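Divalent-cation tolerance protein CutA (Thermotoga maritima, PDB 1O5J) forms a homotrimer, probably helps the cell resist heavy metals and probably binds copper ions. Local coordinates at residues Glu72-Lys75 with Glu76-Glu80. Sequence-based numbering, arbitrary orientation.
Sequences EKEK and ELYEE
Leu-77, Tyr-78 and Glu-79 donate their backbone N-H groups to the carbonyls of Lys-73, Glu-74 and Lys-75, the i to i+4 bonds that open helix 74-84, with Leu-77 N 2.9 Å from Lys-73 O. One residue earlier the pattern is completed by water: a molecule accepts from Glu-76 N and donates to Glu-72 O at 2.6 Å, standing in for a direct bond in the first turn. Glu-76 reaches back along this turn, CG anti to its carbonyl carbon (chi1 -69°). Its OE1 takes a hydrogen bond from a second water at 3.2 Å. The same oxygen lies near Lys-73 CD, while Lys-73 NZ stays 4.4 Å from it, beyond salt-bridge range, and bonds instead to the carbonyl of Arg-37. One turn apart on the helix, Glu-74 and Tyr-78 lie side by side, pointing the same way. Glu-74 CG rests 3.7 Å from Tyr-78 CE1, and the carboxylate plane is turned 67° from the ring. Glu-74 O sits at the ring edge, 3.2 Å from Tyr-78 CD1. Glu-74 OE2 and Tyr-78 OH both hydrogen-bond Thr-94 OG1 on strand 92-100, and Glu-74 OE2 also bonds Asn-99 of a second subunit, tying the helix start to the trimer interface. Buried Leu-77 packs on Val-16 of strand 13-20 and Leu-33 of helix 23-35, seating this turn against the sheet of the ferredoxin-like fold.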
loop_
_atom_site.group_PDB
_atom_site.type_symbol
_atom_site.label_atom_id
_atom_site.label_comp_id
_atom_site.label_asym_id
_atom_site.label_seq_id
_atom_site.Cartn_x
_atom_site.Cartn_y
_atom_site.Cartn_z
ATOM N N GLU A 72 11.660 4.353 -16.053
ATOM C CA GLU A 72 12.964 4.321 -16.711
ATOM C C GLU A 72 14.017 3.745 -15.760
ATOM O O GLU A 72 15.004 3.122 -16.186
ATOM C CB GLU A 72 13.359 5.747 -17.165
ATOM C CG GLU A 72 12.568 6.316 -18.352
ATOM C CD GLU A 72 11.090 6.658 -18.086
ATOM O OE1 GLU A 72 10.668 6.904 -16.935
ATOM O OE2 GLU A 72 10.306 6.653 -19.060
ATOM N N LYS A 73 13.766 3.942 -14.473
ATOM C CA LYS A 73 14.650 3.513 -13.388
ATOM C C LYS A 73 14.347 2.134 -12.846
ATOM O O LYS A 73 15.079 1.658 -11.984
ATOM C CB LYS A 73 14.543 4.501 -12.222
ATOM C CG LYS A 73 15.053 5.897 -12.565
ATOM C CD LYS A 73 16.548 5.906 -12.776
ATOM C CE LYS A 73 17.054 7.314 -12.946
ATOM N NZ LYS A 73 18.525 7.502 -12.665
ATOM N N GLU A 74 13.291 1.484 -13.343
ATOM C CA GLU A 74 12.826 0.235 -12.735
ATOM C C GLU A 74 13.877 -0.879 -12.731
ATOM O O GLU A 74 14.027 -1.581 -11.743
ATOM C CB GLU A 74 11.515 -0.270 -13.371
ATOM C CG GLU A 74 10.736 -1.210 -12.432
ATOM C CD GLU A 74 9.469 -1.760 -13.074
ATOM O OE1 GLU A 74 9.229 -1.442 -14.242
ATOM O OE2 GLU A 74 8.731 -2.522 -12.441
ATOM N N LYS A 75 14.566 -1.034 -13.836
ATOM C CA LYS A 75 15.555 -2.097 -14.016
ATOM C C LYS A 75 16.712 -1.892 -13.024
ATOM O O LYS A 75 17.051 -2.782 -12.244
ATOM C CB LYS A 75 16.057 -2.078 -15.462
ATOM C CG LYS A 75 16.745 -3.348 -15.926
ATOM C CD LYS A 75 16.845 -3.428 -17.464
ATOM C CE LYS A 75 16.424 -4.813 -18.016
ATOM N NZ LYS A 75 15.056 -5.269 -17.500
ATOM N N GLU A 76 17.293 -0.689 -13.066
ATOM C CA GLU A 76 18.409 -0.315 -12.212
ATOM C C GLU A 76 18.008 -0.470 -10.742
ATOM O O GLU A 76 18.785 -0.984 -9.950
ATOM C CB GLU A 76 18.846 1.127 -12.473
ATOM C CG GLU A 76 19.493 1.385 -13.801
ATOM C CD GLU A 76 19.676 2.880 -14.042
ATOM O OE1 GLU A 76 18.719 3.534 -14.534
ATOM O OE2 GLU A 76 20.773 3.393 -13.748
ATOM N N LEU A 77 16.789 -0.059 -10.399
ATOM C CA LEU A 77 16.288 -0.183 -9.050
ATOM C C LEU A 77 16.189 -1.620 -8.566
ATOM O O LEU A 77 16.632 -1.927 -7.460
ATOM C CB LEU A 77 14.921 0.528 -8.893
ATOM C CG LEU A 77 14.177 0.406 -7.558
ATOM C CD1 LEU A 77 15.011 0.886 -6.442
ATOM C CD2 LEU A 77 12.875 1.220 -7.580
ATOM N N TYR A 78 15.574 -2.493 -9.355
ATOM C CA TYR A 78 15.536 -3.934 -9.029
ATOM C C TYR A 78 16.947 -4.506 -8.842
ATOM O O TYR A 78 17.210 -5.258 -7.887
ATOM C CB TYR A 78 14.807 -4.742 -10.120
ATOM C CG TYR A 78 13.315 -4.850 -9.917
ATOM C CD1 TYR A 78 12.491 -3.731 -9.991
ATOM C CD2 TYR A 78 12.716 -6.094 -9.634
ATOM C CE1 TYR A 78 11.090 -3.842 -9.802
ATOM C CE2 TYR A 78 11.334 -6.215 -9.486
ATOM C CZ TYR A 78 10.540 -5.097 -9.542
ATOM O OH TYR A 78 9.206 -5.249 -9.378
ATOM N N GLU A 79 17.847 -4.196 -9.767
ATOM C CA GLU A 79 19.188 -4.769 -9.693
ATOM C C GLU A 79 19.953 -4.213 -8.486
ATOM O O GLU A 79 20.601 -4.958 -7.805
ATOM C CB GLU A 79 19.947 -4.690 -11.035
ATOM C CG GLU A 79 20.303 -3.315 -11.540
ATOM C CD GLU A 79 20.914 -3.338 -12.942
ATOM O OE1 GLU A 79 20.748 -4.356 -13.658
ATOM O OE2 GLU A 79 21.560 -2.331 -13.321
ATOM N N GLU A 80 19.761 -2.943 -8.135
ATOM C CA GLU A 80 20.389 -2.371 -6.922
ATOM C C GLU A 80 19.777 -2.922 -5.626
ATOM O O GLU A 80 20.487 -3.253 -4.688
ATOM C CB GLU A 80 20.271 -0.854 -6.921
ATOM C CG GLU A 80 21.086 -0.162 -5.839
ATOM C CD GLU A 80 22.574 -0.122 -6.154
ATOM O OE1 GLU A 80 22.935 -0.401 -7.304
ATOM O OE2 GLU A 80 23.386 0.201 -5.256
HETATM O O HOH W 1 16.502 1.114 -15.351
HETATM O O HOH W 2 17.427 5.506 -16.637
#